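Local coordinates for endo-beta-1,4-glucanase (cellulase B) (Bacillus halodurans, PDB 4V2X), which is a three-module family 5 endo-beta-1,4-glucanase that hydrolyses beta-glucans, with a CBM46 module contributing to the breakdown of xyloglucan and mixed-linkage glucans, at residues E93-I98 / L140-Y145; T573-G578 / T582-Q587. All coordinates share one frame; numbering follows the deposited sequence.

Interaction 1 of 2, residues E93-I98 / L140-Y145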
ATOM      1  N   GLU A  93     -19.308  29.750  28.603  1.00 19.73           N
ATOM      2  CA  GLU A  93     -19.816  30.855  27.809  1.00 20.68           C
ATOM      3  C   GLU A  93     -19.208  30.866  26.404  1.00 18.37           C
ATOM      4  O   GLU A  93     -19.905  31.147  25.438  1.00 18.90           O
ATOM      5  CB  GLU A  93     -19.567  32.185  28.524  1.00 23.87           C
ATOM      6  CG  GLU A  93     -20.145  33.388  27.802  1.00 28.10           C
ATOM      7  CD  GLU A  93     -20.302  34.607  28.697  1.00 32.19           C
ATOM      8  OE1 GLU A  93     -19.810  34.593  29.846  1.00 34.66           O
ATOM      9  OE2 GLU A  93     -20.921  35.586  28.235  1.00 38.66           O
ATOM     10  N   LEU A  94     -17.924  30.550  26.285  1.00 18.11           N
ATOM     11  CA  LEU A  94     -17.288  30.495  24.951  1.00 16.83           C
ATOM     12  C   LEU A  94     -18.014  29.528  24.022  1.00 16.87           C
ATOM     13  O   LEU A  94     -18.297  29.840  22.861  1.00 16.96           O
ATOM     14  CB  LEU A  94     -15.824  30.073  25.074  1.00 16.91           C
ATOM     15  CG  LEU A  94     -15.068  29.887  23.752  1.00 16.67           C
ATOM     16  CD1 LEU A  94     -15.052  31.181  22.946  1.00 17.41           C
ATOM     17  CD2 LEU A  94     -13.666  29.394  24.043  1.00 16.75           C
ATOM     18  N   ILE A  95     -18.289  28.338  24.540  1.00 17.08           N
ATOM     19  CA  ILE A  95     -18.973  27.301  23.782  1.00 17.68           C
ATOM     20  C   ILE A  95     -20.407  27.738  23.432  1.00 18.06           C
ATOM     21  O   ILE A  95     -20.850  27.563  22.299  1.00 17.67           O
ATOM     22  CB  ILE A  95     -18.984  25.956  24.549  1.00 17.90           C
ATOM     23  CG1 ILE A  95     -17.563  25.530  24.959  1.00 18.41           C
ATOM     24  CG2 ILE A  95     -19.642  24.868  23.713  1.00 17.94           C
ATOM     25  CD1 ILE A  95     -16.549  25.454  23.833  1.00 18.29           C
ATOM     26  N   GLU A  96     -21.117  28.310  24.404  1.00 19.15           N
ATOM     27  CA  GLU A  96     -22.451  28.875  24.168  1.00 19.71           C
ATOM     28  C   GLU A  96     -22.418  29.907  23.049  1.00 19.67           C
ATOM     29  O   GLU A  96     -23.264  29.891  22.159  1.00 20.23           O
ATOM     30  CB  GLU A  96     -22.988  29.553  25.433  1.00 20.93           C
ATOM     31  CG  GLU A  96     -23.288  28.613  26.588  1.00 22.51           C
ATOM     32  CD  GLU A  96     -23.544  29.346  27.899  1.00 25.07           C
ATOM     33  OE1 GLU A  96     -23.769  30.572  27.885  1.00 28.88           O
ATOM     34  OE2 GLU A  96     -23.521  28.689  28.956  1.00 27.19           O
ATOM     35  N   GLN A  97     -21.439  30.805  23.112  1.00 19.66           N
ATOM     36  CA  GLN A  97     -21.346  31.921  22.174  1.00 21.30           C
ATOM     37  C   GLN A  97     -21.041  31.434  20.759  1.00 19.60           C
ATOM     38  O   GLN A  97     -21.620  31.924  19.789  1.00 19.47           O
ATOM     39  CB  GLN A  97     -20.281  32.918  22.634  1.00 24.20           C
ATOM     40  CG  GLN A  97     -20.604  33.624  23.948  1.00 26.69           C
ATOM     41  CD  GLN A  97     -21.443  34.871  23.778  1.00 31.33           C
ATOM     42  OE1 GLN A  97     -21.890  35.190  22.683  1.00 28.87           O
ATOM     43  NE2 GLN A  97     -21.668  35.583  24.877  1.00 34.88           N
ATOM     44  N   ILE A  98     -20.140  30.463  20.640  1.00 19.06           N
ATOM     45  CA  ILE A  98     -19.823  29.878  19.341  1.00 18.71           C
ATOM     46  C   ILE A  98     -21.053  29.200  18.743  1.00 19.47           C
ATOM     47  O   ILE A  98     -21.326  29.329  17.552  1.00 18.59           O
ATOM     48  CB  ILE A  98     -18.611  28.912  19.444  1.00 17.69           C
ATOM     49  CG1 ILE A  98     -17.306  29.721  19.566  1.00 18.58           C
ATOM     50  CG2 ILE A  98     -18.542  27.952  18.256  1.00 17.92           C
ATOM     51  CD1 ILE A  98     -17.005  30.641  18.390  1.00 18.82           C
ATOM     52  N   LEU A 140     -21.602  19.228  23.686  1.00 17.58           N
ATOM     53  CA  LEU A 140     -22.710  18.300  23.445  1.00 19.03           C
ATOM     54  C   LEU A 140     -24.015  18.861  24.025  1.00 19.65           C
ATOM     55  O   LEU A 140     -25.073  18.730  23.410  1.00 20.20           O
ATOM     56  CB  LEU A 140     -22.413  16.908  24.008  1.00 19.58           C
ATOM     57  CG  LEU A 140     -21.298  16.097  23.338  1.00 19.67           C
ATOM     58  CD1 LEU A 140     -20.947  14.870  24.168  1.00 20.75           C
ATOM     59  CD2 LEU A 140     -21.685  15.690  21.924  1.00 20.43           C
ATOM     60  N   GLU A 141     -23.929  19.507  25.186  1.00 21.78           N
ATOM     61  CA  GLU A 141     -25.099  20.146  25.817  1.00 22.34           C
ATOM     62  C   GLU A 141     -25.662  21.266  24.941  1.00 23.93           C
ATOM     63  O   GLU A 141     -26.874  21.499  24.915  1.00 23.53           O
ATOM     64  CB  GLU A 141     -24.745  20.687  27.204  1.00 24.28           C
ATOM     65  CG  GLU A 141     -24.611  19.598  28.264  1.00 25.49           C
ATOM     66  CD  GLU A 141     -23.855  20.039  29.510  1.00 28.05           C
ATOM     67  OE1 GLU A 141     -23.681  21.255  29.737  1.00 28.85           O
ATOM     68  OE2 GLU A 141     -23.437  19.150  30.280  1.00 30.91           O
ATOM     69  N   GLU A 142     -24.778  21.941  24.211  1.00 21.38           N
ATOM     70  CA  GLU A 142     -25.178  22.976  23.267  1.00 22.37           C
ATOM     71  C   GLU A 142     -25.561  22.395  21.909  1.00 20.22           C
ATOM     72  O   GLU A 142     -25.676  23.130  20.936  1.00 21.86           O
ATOM     73  CB  GLU A 142     -24.059  24.011  23.114  1.00 22.77           C
ATOM     74  CG  GLU A 142     -23.806  24.834  24.366  1.00 24.97           C
ATOM     75  CD  GLU A 142     -24.968  25.753  24.704  1.00 27.70           C
ATOM     76  OE1 GLU A 142     -25.507  26.386  23.775  1.00 28.59           O
ATOM     77  OE2 GLU A 142     -25.342  25.838  25.891  1.00 28.06           O
ATOM     78  N   ASP A 143     -25.751  21.078  21.849  1.00 21.20           N
ATOM     79  CA  ASP A 143     -26.230  20.393  20.654  1.00 23.37           C
ATOM     80  C   ASP A 143     -25.222  20.357  19.506  1.00 22.23           C
ATOM     81  O   ASP A 143     -25.599  20.150  18.349  1.00 22.03           O
ATOM     82  CB  ASP A 143     -27.543  21.020  20.161  1.00 27.18           C
ATOM     83  CG  ASP A 143     -28.341  20.079  19.293  1.00 32.55           C
ATOM     84  OD1 ASP A 143     -28.228  18.848  19.487  1.00 34.06           O
ATOM     85  OD2 ASP A 143     -29.078  20.569  18.410  1.00 39.18           O
ATOM     86  N   LEU A 144     -23.944  20.549  19.827  1.00 19.98           N
ATOM     87  CA  LEU A 144     -22.893  20.505  18.824  1.00 18.99           C
ATOM     88  C   LEU A 144     -22.383  19.093  18.627  1.00 17.74           C
ATOM     89  O   LEU A 144     -22.395  18.282  19.546  1.00 16.73           O
ATOM     90  CB  LEU A 144     -21.720  21.393  19.244  1.00 18.62           C
ATOM     91  CG  LEU A 144     -22.044  22.860  19.520  1.00 18.82           C
ATOM     92  CD1 LEU A 144     -20.825  23.569  20.085  1.00 18.51           C
ATOM     93  CD2 LEU A 144     -22.532  23.548  18.257  1.00 19.34           C
ATOM     94  N   TYR A 145     -21.930  18.816  17.408  1.00 16.67           N
ATOM     95  CA  TYR A 145     -21.066  17.669  17.138  1.00 15.16           C
ATOM     96  C   TYR A 145     -19.691  18.052  17.659  1.00 15.21           C
ATOM     97  O   TYR A 145     -19.345  19.237  17.692  1.00 14.60           O
ATOM     98  CB  TYR A 145     -20.985  17.375  15.632  1.00 14.71           C
ATOM     99  CG  TYR A 145     -22.275  16.851  15.065  1.00 15.83           C
ATOM    100  CD1 TYR A 145     -23.301  17.718  14.705  1.00 16.48           C
ATOM    101  CD2 TYR A 145     -22.484  15.487  14.910  1.00 16.59           C
ATOM    102  CE1 TYR A 145     -24.500  17.241  14.204  1.00 17.47           C
ATOM    103  CE2 TYR A 145     -23.681  15.001  14.414  1.00 17.61           C
ATOM    104  CZ  TYR A 145     -24.686  15.880  14.064  1.00 18.19           C
ATOM    105  OH  TYR A 145     -25.878  15.390  13.566  1.00 20.83           O
TER
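Two carboxylates, those of Glu96 and Glu142, come close without touching although both would normally be negative: Glu96 OE2 and Glu142 OE2 lie 4.6 Å apart, with their planes turned 39° against each other. What reconciles them is a cation shared from just outside, since Arg92 NH1 makes a salt bridge to both oxygens, and this probably offsets most of the repulsion. The same guanidinium reaches Glu141 OE1 through NH2. Glu142 is bent at chi2 (-67°), which lays its carboxylate alongside CA and CG of Glu96, whereas Glu96 runs on extended past CG. The acid group of Glu142 therefore lies beside the stem of Glu96 rather than its acid: Glu142 OE2 rests 3.5 Å from Glu96 CG, and Glu142 OE1 lies 4.0 Å from Glu96 CA. The setting is the (beta/alpha)8 barrel of the glycoside hydrolase family 5 module, in which helices 92-100 and 126-141 pack side by side outside the parallel strands. A Schellman motif ends the second helix: Asp143 takes a positive phi (70°), and Leu144 N returns to Ala139 O, while Asp143 N bonds Leu140 O at 2.9 Å. That turn places Glu142 and Leu144 against helix 92-100. Closer to strand 105-108, Ile95 CG2 touches Leu144 CD1 at 4.0 Å and the aliphatic part of Glu142, at CG, at 4.2 Å. Replacing Glu142 by an alanine would probably leave Arg92 with one carboxylate fewer and strip Ile95 CG2 and Glu96 CG of their cover from this side chain. Ile95 and Leu144 both also pack on Ile106 of that strand and on Ala139, with Val135 adding a further contact to Ile95.

Interaction 2 of 2, residues T573-G578 / T582-Q587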
ATOM      1  N   THR A 573      17.395  52.263  -1.490  1.00 16.87           N
ATOM      2  CA  THR A 573      18.635  51.519  -1.532  1.00 17.45           C
ATOM      3  C   THR A 573      19.123  51.209  -0.125  1.00 16.96           C
ATOM      4  O   THR A 573      19.112  52.073   0.755  1.00 17.63           O
ATOM      5  CB  THR A 573      19.708  52.303  -2.302  1.00 19.87           C
ATOM      6  OG1 THR A 573      19.243  52.531  -3.638  1.00 20.71           O
ATOM      7  CG2 THR A 573      21.028  51.532  -2.346  1.00 21.18           C
ATOM      8  N   ILE A 574      19.547  49.968   0.082  1.00 16.43           N
ATOM      9  CA  ILE A 574      20.293  49.624   1.286  1.00 17.66           C
ATOM     10  C   ILE A 574      21.678  49.102   0.925  1.00 17.56           C
ATOM     11  O   ILE A 574      21.861  48.407  -0.075  1.00 16.03           O
ATOM     12  CB  ILE A 574      19.557  48.626   2.207  1.00 18.86           C
ATOM     13  CG1 ILE A 574      19.128  47.379   1.438  1.00 20.13           C
ATOM     14  CG2 ILE A 574      18.350  49.296   2.849  1.00 18.91           C
ATOM     15  CD1 ILE A 574      18.714  46.221   2.315  1.00 20.87           C
ATOM     16  N   ILE A 575      22.653  49.482   1.741  1.00 18.17           N
ATOM     17  CA  ILE A 575      24.017  48.996   1.615  1.00 18.95           C
ATOM     18  C   ILE A 575      24.324  48.288   2.924  1.00 18.62           C
ATOM     19  O   ILE A 575      24.251  48.893   3.996  1.00 18.17           O
ATOM     20  CB  ILE A 575      25.017  50.135   1.343  1.00 20.06           C
ATOM     21  CG1 ILE A 575      24.658  50.838   0.030  1.00 21.56           C
ATOM     22  CG2 ILE A 575      26.440  49.589   1.269  1.00 21.53           C
ATOM     23  CD1 ILE A 575      25.486  52.062  -0.278  1.00 24.51           C
ATOM     24  N   LYS A 576      24.632  47.001   2.824  1.00 17.66           N
ATOM     25  CA  LYS A 576      24.938  46.177   3.984  1.00 18.97           C
ATOM     26  C   LYS A 576      26.451  45.986   4.070  1.00 19.61           C
ATOM     27  O   LYS A 576      27.091  45.576   3.101  1.00 18.84           O
ATOM     28  CB  LYS A 576      24.245  44.824   3.872  1.00 19.18           C
ATOM     29  CG  LYS A 576      24.440  43.899   5.067  1.00 20.41           C
ATOM     30  CD  LYS A 576      23.789  42.550   4.820  1.00 20.89           C
ATOM     31  CE  LYS A 576      23.786  41.693   6.074  1.00 22.57           C
ATOM     32  NZ  LYS A 576      25.154  41.250   6.454  1.00 25.66           N
ATOM     33  N   ASN A 577      27.003  46.297   5.238  1.00 20.99           N
ATOM     34  CA  ASN A 577      28.411  46.083   5.545  1.00 24.59           C
ATOM     35  C   ASN A 577      28.463  45.424   6.914  1.00 23.04           C
ATOM     36  O   ASN A 577      28.377  46.101   7.933  1.00 22.50           O
ATOM     37  CB  ASN A 577      29.163  47.418   5.577  1.00 29.13           C
ATOM     38  CG  ASN A 577      29.505  47.948   4.188  1.00 34.07           C
ATOM     39  OD1 ASN A 577      29.113  49.058   3.812  1.00 38.94           O
ATOM     40  ND2 ASN A 577      30.257  47.163   3.426  1.00 38.67           N
ATOM     41  N   GLY A 578      28.579  44.103   6.940  1.00 23.28           N
ATOM     42  CA  GLY A 578      28.467  43.352   8.188  1.00 24.77           C
ATOM     43  C   GLY A 578      27.080  43.493   8.784  1.00 25.37           C
ATOM     44  O   GLY A 578      26.082  43.362   8.080  1.00 24.55           O
ATOM     45  N   THR A 582      23.154  50.861   5.803  1.00 18.58           N
ATOM     46  CA  THR A 582      22.889  52.224   5.393  1.00 19.30           C
ATOM     47  C   THR A 582      21.697  52.202   4.445  1.00 18.34           C
ATOM     48  O   THR A 582      21.667  51.416   3.505  1.00 17.61           O
ATOM     49  CB  THR A 582      24.107  52.825   4.676  1.00 20.72           C
ATOM     50  OG1 THR A 582      25.208  52.880   5.591  1.00 21.66           O
ATOM     51  CG2 THR A 582      23.818  54.231   4.155  1.00 22.61           C
ATOM     52  N   GLY A 583      20.723  53.061   4.717  1.00 18.34           N
ATOM     53  CA  GLY A 583      19.556  53.238   3.860  1.00 18.29           C
ATOM     54  C   GLY A 583      19.646  54.570   3.145  1.00 19.51           C
ATOM     55  O   GLY A 583      19.989  55.590   3.755  1.00 21.31           O
ATOM     56  N   ILE A 584      19.349  54.566   1.849  1.00 19.85           N
ATOM     57  CA  ILE A 584      19.428  55.773   1.032  1.00 20.93           C
ATOM     58  C   ILE A 584      18.122  55.956   0.274  1.00 21.15           C
ATOM     59  O   ILE A 584      17.758  55.125  -0.558  1.00 19.64           O
ATOM     60  CB  ILE A 584      20.594  55.719   0.026  1.00 21.85           C
ATOM     61  CG1 ILE A 584      21.926  55.486   0.749  1.00 23.39           C
ATOM     62  CG2 ILE A 584      20.653  57.009  -0.782  1.00 22.51           C
ATOM     63  CD1 ILE A 584      23.051  55.069  -0.170  1.00 25.80           C
ATOM     64  N   ALA A 585      17.431  57.055   0.558  1.00 21.68           N
ATOM     65  CA  ALA A 585      16.148  57.348  -0.077  1.00 22.59           C
ATOM     66  C   ALA A 585      16.307  57.738  -1.546  1.00 24.54           C
ATOM     67  O   ALA A 585      17.370  58.189  -1.971  1.00 25.03           O
ATOM     68  CB  ALA A 585      15.433  58.453   0.679  1.00 22.97           C
ATOM     69  N   ALA A 586      15.231  57.561  -2.312  1.00 25.93           N
ATOM     70  CA  ALA A 586      15.212  57.928  -3.725  1.00 29.08           C
ATOM     71  C   ALA A 586      15.420  59.430  -3.881  1.00 32.85           C
ATOM     72  O   ALA A 586      14.927  60.212  -3.069  1.00 35.15           O
ATOM     73  CB  ALA A 586      13.895  57.512  -4.363  1.00 29.79           C
ATOM     74  N   GLN A 587      16.160  59.818  -4.917  1.00 37.40           N
ATOM     75  CA  GLN A 587      16.483  61.224  -5.172  1.00 43.34           C
ATOM     76  C   GLN A 587      16.522  61.495  -6.671  1.00 48.20           C
ATOM     77  O   GLN A 587      15.479  61.581  -7.320  1.00 54.16           O
ATOM     78  CB  GLN A 587      17.818  61.583  -4.535  1.00 45.13           C
TER
HETATM   79  O   HOH W   1      17.974  55.026  -3.376  1.00 26.43           O
HETATM   80  O   HOH W   2      26.535  50.103   5.431  1.00 33.36           O
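Ile584 O is gripped by two donors: Thr573 N at 3.0 Å and a water that bridges onward to Thr573 OG1. It belongs to a beta hairpin, strands 569-577 and 580-585, in the carbohydrate-binding module at the C-terminal end of the chain. Strand 556-564 flanks the hairpin on one side and strand 484-491 on the other. Thr573 with Ile584 and Ile575 with Thr582 are antiparallel hydrogen-bonded pairs; the non-hydrogen-bonded pair Ile574 with Gly583 lies between them. The bond from Ile584 N to Thr573 O is the shortest of the four across the strands, 2.7 Å. In the middle pair the CA atoms come within 4.5 Å, and two CA-H...O contacts fill in, one of them from Ile574 CA to Thr582 O at 3.2 Å.

Ile575 O repeats the double grip, receiving Thr582 N and a second water; this water also donates to Asn577 OD1 and Thr582 OG1, the latter bonded to Gln489 as well. The two faces differ in character. Ile574 points to the buried one, where the end of its side chain leads away from the neighbouring strand and packs on Phe549 and Phe550 of helix 547-551, while across from it Gly583 brings no side chain. The other face bears Thr573, Ile575, Thr582 and Ile584, more open to solvent. There the two isoleucines reach diagonally over the strands, meeting methyl to methyl, Ile575 CD1 at 3.9 Å from Ile584 CD1.

Overall arrangement
Read from the N terminus, this chain illustrates how contacts of very different span build a modular enzyme. Interaction 1 comes first and closes a 41-residue excursion through strand 105-108 and helix 126-141, tying neighbouring outer helices of the catalytic barrel together just before strand 145-149 begins. The rest of the barrel, the middle module and most of the C-terminal module follow before interaction 2 opens; it spans only a three-residue gap and closes the final hairpin of the carbohydrate-binding module. The two are in series, neither nested nor crossed. The centres of interactions 1 and 2 are about 55 Å apart, on opposite sides of the chain's centre. The nearest atoms of interactions 1 and 2 are about 42 Å apart.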